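Local coordinates for protein serine acetyltransferase (Entamoeba histolytica, PDB 3Q1X) that probably transfers an acetyl group to the hydroxyl of L-serine, a step of cysteine biosynthesis, and is seen here with serine bound, at residues 104-109 with 135-140; 121-124 with 129-132. All coordinates share one frame; numbering follows the deposited sequence.

Contact 1: residues 104-109 with 135-140; sequences KTDLIA and VYRIAH
The carboxylate of Asp106 sits at the edge of the Arg137 guanidinium, and the two flat groups are nearly coplanar, their planes 16° apart. The grip is side-on, with one nitrogen to each oxygen. Arg137 NE donates to Asp106 OD2 at 2.9 Å, with an N-H...O angle of 153°, close to the guanidinium plane and on the syn lone pair of that oxygen. Arg137 NH2 reaches Asp106 OD1 at 3.0 Å, again on the syn side but tilted from both planes. A weak third bond runs from Arg137 NH2 to Asp106 OD2 at 3.2 Å. The helix backbones stay far apart, with CA of Asp106 and CA of Arg137 11.0 Å from each other. The arginine chain, extended from CG to NE (chi3 -174°), covers more than half of that gap, and the two side chains come from opposite directions. Arg137 NH1 also bonds to Ile172 O, Arg137 NH2 to Lys173 O, and Phe176 N to Asp106 OD1. The salt bridge joins helices 82-113 and 128-144, and these outer bonds tie the pair to the first coil of the left-handed beta-helix. Both charges are buried, so each probably stabilises the ionised form of the other.

Contact 2: residues 121-124 with 129-132; sequences SLII and GFQA
The backbones of the two short helical segments come nearest at Ile123 and Phe130, where CA of Ile123 is 6.8 Å from CA of Phe130. The segments belong to successive helices, 120-126 and 128-144. Phe130 points toward the first of them. Its CG is anti to the backbone N (chi1 -171°), which brings the CD2 side of the ring near the backbone. Phe130 CD2 lies 3.9 Å from Ile123 O and 4.1 Å from Ile124 CA, and both approach the ring obliquely. The side chains of Ile123 and Phe130 cross at about a right angle, where Ile123 CG2 meets Phe130 CB at 4.1 Å. Ile124 CG1 adds a looser touch on Phe130 CE2. Leu107 of helix 82-113 packs against all three of these side chains.

Gln131 supplies the polar link. Its chain bends at chi2 (-52°) and carries the amide back to the preceding helix. Gln131 NE2 donates to Ile124 O at 3.1 Å, with an N-H...O angle of 161°. The oxygen lies near the amide plane, but the donor stands above the carbonyl plane. Gln131 NE2 also bonds to Tyr127 O, and Arg42 NH1 bonds to Gln131 OE1. The buried amide is therefore held at both its nitrogen and its oxygen. It gives main-chain carbonyls near the helix junction a donor, beside the packing of Phe130 on Ile123 and Ile124.

In the fold
The centres of contacts 1 and 2 lie about 9 Å apart, and both use helix 128-144. Contact 2 is nested along the chain inside the loop that contact 1 closes. Helix 82-113 comes first, then helix 120-126, then helix 128-144, which packs back on both. The contacts also touch directly. Leu107 CG is 3.4 Å from Phe130 CE1, and Leu107 CD2 is 3.6 Å from Ile124 CG1. Contact 2 joins neighbouring helices within the helical part of the subunit. The side chains of contact 1 also bond to the first coil of the beta-helix, and so connect the helical part to it. At contact 2, Ser121 and Leu122 also pack on a second subunit.

Contact 1: residues 104-109 with 135-140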
ATOM      1  N   LYS A 104       1.866  22.290  11.364  1.00 16.84           N
ATOM      2  CA  LYS A 104       2.501  22.282  12.682  1.00 16.77           C
ATOM      3  C   LYS A 104       1.568  21.671  13.725  1.00 16.35           C
ATOM      4  O   LYS A 104       2.009  20.850  14.538  1.00 17.11           O
ATOM      5  CB  LYS A 104       2.941  23.691  13.098  1.00 16.50           C
ATOM      6  CG  LYS A 104       4.214  24.142  12.406  1.00 17.06           C
ATOM      7  CD  LYS A 104       4.571  25.569  12.794  1.00 18.87           C
ATOM      8  CE  LYS A 104       5.197  25.630  14.177  1.00 19.51           C
ATOM      9  NZ  LYS A 104       5.353  27.042  14.655  1.00 21.71           N
ATOM     10  N   THR A 105       0.295  22.070  13.701  1.00 16.42           N
ATOM     11  CA  THR A 105      -0.694  21.521  14.646  1.00 16.69           C
ATOM     12  C   THR A 105      -0.917  20.020  14.432  1.00 16.45           C
ATOM     13  O   THR A 105      -1.059  19.263  15.403  1.00 16.22           O
ATOM     14  CB  THR A 105      -2.062  22.259  14.610  1.00 16.32           C
ATOM     15  OG1 THR A 105      -2.776  21.936  13.408  1.00 18.06           O
ATOM     16  CG2 THR A 105      -1.900  23.781  14.736  1.00 16.09           C
ATOM     17  N   ASP A 106      -0.945  19.581  13.174  1.00 16.87           N
ATOM     18  CA  ASP A 106      -1.025  18.147  12.868  1.00 17.12           C
ATOM     19  C   ASP A 106       0.139  17.364  13.493  1.00 17.51           C
ATOM     20  O   ASP A 106      -0.039  16.246  13.996  1.00 18.45           O
ATOM     21  CB  ASP A 106      -1.066  17.911  11.352  1.00 17.10           C
ATOM     22  CG  ASP A 106      -2.219  18.639  10.674  1.00 17.72           C
ATOM     23  OD1 ASP A 106      -3.317  18.748  11.266  1.00 17.55           O
ATOM     24  OD2 ASP A 106      -2.030  19.112   9.540  1.00 16.05           O
ATOM     25  N   LEU A 107       1.332  17.947  13.456  1.00 17.45           N
ATOM     26  CA  LEU A 107       2.502  17.320  14.075  1.00 17.48           C
ATOM     27  C   LEU A 107       2.365  17.219  15.584  1.00 17.56           C
ATOM     28  O   LEU A 107       2.621  16.164  16.166  1.00 17.13           O
ATOM     29  CB  LEU A 107       3.779  18.067  13.710  1.00 17.75           C
ATOM     30  CG  LEU A 107       4.287  17.923  12.288  1.00 19.18           C
ATOM     31  CD1 LEU A 107       5.319  18.984  12.044  1.00 19.85           C
ATOM     32  CD2 LEU A 107       4.888  16.531  12.029  1.00 19.08           C
ATOM     33  N   ILE A 108       1.945  18.314  16.207  1.00 17.46           N
ATOM     34  CA  ILE A 108       1.640  18.335  17.641  1.00 17.89           C
ATOM     35  C   ILE A 108       0.661  17.219  18.009  1.00 17.75           C
ATOM     36  O   ILE A 108       0.892  16.473  18.970  1.00 17.81           O
ATOM     37  CB  ILE A 108       1.082  19.709  18.066  1.00 18.00           C
ATOM     38  CG1 ILE A 108       2.175  20.770  17.898  1.00 19.15           C
ATOM     39  CG2 ILE A 108       0.585  19.664  19.513  1.00 18.13           C
ATOM     40  CD1 ILE A 108       1.684  22.205  17.904  1.00 23.26           C
ATOM     41  N   ALA A 109      -0.403  17.085  17.214  1.00 17.62           N
ATOM     42  CA  ALA A 109      -1.412  16.048  17.413  1.00 17.43           C
ATOM     43  C   ALA A 109      -0.825  14.644  17.255  1.00 17.56           C
ATOM     44  O   ALA A 109      -1.156  13.734  18.020  1.00 18.21           O
ATOM     45  CB  ALA A 109      -2.576  16.243  16.443  1.00 17.23           C
ATOM     46  N   VAL A 135       0.337  16.500   1.534  1.00 15.75           N
ATOM     47  CA  VAL A 135      -0.115  16.553   0.159  1.00 16.02           C
ATOM     48  C   VAL A 135      -1.614  16.863   0.128  1.00 16.22           C
ATOM     49  O   VAL A 135      -2.049  17.704  -0.649  1.00 16.56           O
ATOM     50  CB  VAL A 135       0.259  15.271  -0.604  1.00 15.58           C
ATOM     51  CG1 VAL A 135      -0.252  15.322  -2.020  1.00 15.45           C
ATOM     52  CG2 VAL A 135       1.787  15.053  -0.581  1.00 16.49           C
ATOM     53  N   TYR A 136      -2.396  16.231   1.007  1.00 16.45           N
ATOM     54  CA  TYR A 136      -3.830  16.521   1.077  1.00 16.50           C
ATOM     55  C   TYR A 136      -4.149  18.019   1.223  1.00 16.10           C
ATOM     56  O   TYR A 136      -5.075  18.533   0.580  1.00 16.16           O
ATOM     57  CB  TYR A 136      -4.535  15.758   2.211  1.00 16.40           C
ATOM     58  CG  TYR A 136      -5.796  16.487   2.639  1.00 16.84           C
ATOM     59  CD1 TYR A 136      -6.971  16.402   1.882  1.00 15.61           C
ATOM     60  CD2 TYR A 136      -5.787  17.338   3.751  1.00 17.95           C
ATOM     61  CE1 TYR A 136      -8.117  17.129   2.248  1.00 16.13           C
ATOM     62  CE2 TYR A 136      -6.922  18.066   4.116  1.00 17.75           C
ATOM     63  CZ  TYR A 136      -8.076  17.957   3.362  1.00 17.57           C
ATOM     64  OH  TYR A 136      -9.192  18.682   3.728  1.00 18.89           O
ATOM     65  N   ARG A 137      -3.396  18.715   2.069  1.00 16.38           N
ATOM     66  CA  ARG A 137      -3.745  20.098   2.362  1.00 16.61           C
ATOM     67  C   ARG A 137      -3.570  20.982   1.130  1.00 16.82           C
ATOM     68  O   ARG A 137      -4.313  21.959   0.933  1.00 17.44           O
ATOM     69  CB  ARG A 137      -2.991  20.608   3.594  1.00 17.06           C
ATOM     70  CG  ARG A 137      -3.478  19.902   4.871  1.00 18.21           C
ATOM     71  CD  ARG A 137      -3.318  20.748   6.129  1.00 18.00           C
ATOM     72  NE  ARG A 137      -3.663  19.988   7.334  1.00 18.05           N
ATOM     73  CZ  ARG A 137      -4.907  19.796   7.769  1.00 16.23           C
ATOM     74  NH1 ARG A 137      -5.943  20.321   7.108  1.00 16.34           N
ATOM     75  NH2 ARG A 137      -5.116  19.093   8.870  1.00 17.03           N
ATOM     76  N   ILE A 138      -2.621  20.609   0.276  1.00 16.64           N
ATOM     77  CA  ILE A 138      -2.446  21.311  -0.994  1.00 17.78           C
ATOM     78  C   ILE A 138      -3.485  20.862  -2.028  1.00 16.97           C
ATOM     79  O   ILE A 138      -4.128  21.706  -2.656  1.00 17.00           O
ATOM     80  CB  ILE A 138      -0.989  21.229  -1.506  1.00 17.85           C
ATOM     81  CG1 ILE A 138      -0.107  22.249  -0.756  1.00 20.03           C
ATOM     82  CG2 ILE A 138      -0.921  21.470  -3.012  1.00 19.17           C
ATOM     83  CD1 ILE A 138       0.257  21.869   0.673  1.00 23.58           C
ATOM     84  N   ALA A 139      -3.676  19.547  -2.174  1.00 16.63           N
ATOM     85  CA  ALA A 139      -4.701  19.000  -3.078  1.00 17.12           C
ATOM     86  C   ALA A 139      -6.097  19.590  -2.826  1.00 17.41           C
ATOM     87  O   ALA A 139      -6.861  19.849  -3.771  1.00 17.59           O
ATOM     88  CB  ALA A 139      -4.734  17.484  -2.993  1.00 16.54           C
ATOM     89  N   HIS A 140      -6.433  19.805  -1.556  1.00 17.85           N
ATOM     90  CA  HIS A 140      -7.709  20.416  -1.193  1.00 18.44           C
ATOM     91  C   HIS A 140      -7.881  21.847  -1.719  1.00 18.59           C
ATOM     92  O   HIS A 140      -8.992  22.228  -2.110  1.00 19.20           O
ATOM     93  CB  HIS A 140      -7.951  20.358   0.320  1.00 18.69           C
ATOM     94  CG  HIS A 140      -9.309  20.838   0.727  1.00 18.48           C
ATOM     95  ND1 HIS A 140     -10.470  20.212   0.330  1.00 18.85           N
ATOM     96  CD2 HIS A 140      -9.691  21.900   1.476  1.00 19.37           C
ATOM     97  CE1 HIS A 140     -11.508  20.864   0.821  1.00 19.35           C
ATOM     98  NE2 HIS A 140     -11.063  21.886   1.528  1.00 19.56           N
TER

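Contact 2: residues 121-124 with 129-132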
ATOM      1  N   SER A 121      10.785  15.230  14.742  1.00 17.98           N
ATOM      2  CA  SER A 121      11.674  14.909  13.625  1.00 18.08           C
ATOM      3  C   SER A 121      11.340  13.588  12.924  1.00 17.95           C
ATOM      4  O   SER A 121      11.427  13.527  11.711  1.00 18.62           O
ATOM      5  CB  SER A 121      13.164  14.965  14.014  1.00 18.28           C
ATOM      6  OG  SER A 121      13.557  13.875  14.812  1.00 18.56           O
ATOM      7  N   LEU A 122      10.960  12.545  13.674  1.00 17.38           N
ATOM      8  CA  LEU A 122      10.651  11.237  13.062  1.00 17.31           C
ATOM      9  C   LEU A 122       9.298  11.231  12.352  1.00 17.21           C
ATOM     10  O   LEU A 122       9.116  10.554  11.327  1.00 16.93           O
ATOM     11  CB  LEU A 122      10.692  10.108  14.097  1.00 17.08           C
ATOM     12  CG  LEU A 122      10.722   8.714  13.457  1.00 17.72           C
ATOM     13  CD1 LEU A 122      11.993   8.538  12.605  1.00 18.39           C
ATOM     14  CD2 LEU A 122      10.628   7.647  14.514  1.00 18.48           C
ATOM     15  N   ILE A 123       8.352  11.987  12.907  1.00 17.31           N
ATOM     16  CA  ILE A 123       7.037  12.158  12.305  1.00 17.70           C
ATOM     17  C   ILE A 123       7.157  12.874  10.968  1.00 17.78           C
ATOM     18  O   ILE A 123       6.606  12.424   9.954  1.00 18.36           O
ATOM     19  CB  ILE A 123       6.077  12.907  13.269  1.00 17.70           C
ATOM     20  CG1 ILE A 123       6.067  12.209  14.636  1.00 18.22           C
ATOM     21  CG2 ILE A 123       4.672  12.973  12.675  1.00 16.96           C
ATOM     22  CD1 ILE A 123       5.165  12.862  15.687  1.00 19.74           C
ATOM     23  N   ILE A 124       7.915  13.968  10.983  1.00 18.09           N
ATOM     24  CA  ILE A 124       8.238  14.742   9.797  1.00 17.67           C
ATOM     25  C   ILE A 124       8.929  13.887   8.741  1.00 17.89           C
ATOM     26  O   ILE A 124       8.562  13.932   7.576  1.00 18.10           O
ATOM     27  CB  ILE A 124       9.117  15.958  10.158  1.00 17.44           C
ATOM     28  CG1 ILE A 124       8.306  16.907  11.055  1.00 16.71           C
ATOM     29  CG2 ILE A 124       9.678  16.617   8.885  1.00 18.28           C
ATOM     30  CD1 ILE A 124       9.066  18.078  11.634  1.00 17.55           C
ATOM     31  N   GLY A 129       0.820   8.904   7.801  1.00 16.69           N
ATOM     32  CA  GLY A 129      -0.308   9.815   8.025  1.00 16.84           C
ATOM     33  C   GLY A 129       0.087  11.265   7.785  1.00 16.66           C
ATOM     34  O   GLY A 129      -0.686  12.032   7.207  1.00 16.98           O
ATOM     35  N   PHE A 130       1.301  11.632   8.199  1.00 16.75           N
ATOM     36  CA  PHE A 130       1.772  13.010   8.025  1.00 16.40           C
ATOM     37  C   PHE A 130       2.166  13.339   6.578  1.00 16.34           C
ATOM     38  O   PHE A 130       1.856  14.421   6.086  1.00 15.34           O
ATOM     39  CB  PHE A 130       2.881  13.371   9.010  1.00 17.49           C
ATOM     40  CG  PHE A 130       3.215  14.834   8.998  1.00 17.17           C
ATOM     41  CD1 PHE A 130       2.292  15.772   9.458  1.00 19.16           C
ATOM     42  CD2 PHE A 130       4.424  15.278   8.474  1.00 18.26           C
ATOM     43  CE1 PHE A 130       2.580  17.133   9.419  1.00 18.70           C
ATOM     44  CE2 PHE A 130       4.729  16.641   8.444  1.00 19.60           C
ATOM     45  CZ  PHE A 130       3.806  17.566   8.906  1.00 18.61           C
ATOM     46  N   GLN A 131       2.801  12.390   5.890  1.00 16.46           N
ATOM     47  CA  GLN A 131       3.116  12.576   4.471  1.00 16.66           C
ATOM     48  C   GLN A 131       1.842  12.808   3.664  1.00 16.84           C
ATOM     49  O   GLN A 131       1.777  13.686   2.805  1.00 17.53           O
ATOM     50  CB  GLN A 131       3.885  11.375   3.913  1.00 16.26           C
ATOM     51  CG  GLN A 131       5.061  10.911   4.782  1.00 17.13           C
ATOM     52  CD  GLN A 131       6.016  12.042   5.132  1.00 16.80           C
ATOM     53  OE1 GLN A 131       6.465  12.780   4.250  1.00 21.54           O
ATOM     54  NE2 GLN A 131       6.328  12.191   6.417  1.00 18.28           N
ATOM     55  N   ALA A 132       0.811  12.034   3.991  1.00 17.13           N
ATOM     56  CA  ALA A 132      -0.480  12.117   3.323  1.00 17.04           C
ATOM     57  C   ALA A 132      -1.124  13.487   3.547  1.00 16.73           C
ATOM     58  O   ALA A 132      -1.595  14.116   2.608  1.00 16.44           O
ATOM     59  CB  ALA A 132      -1.392  11.029   3.844  1.00 17.65           C
TER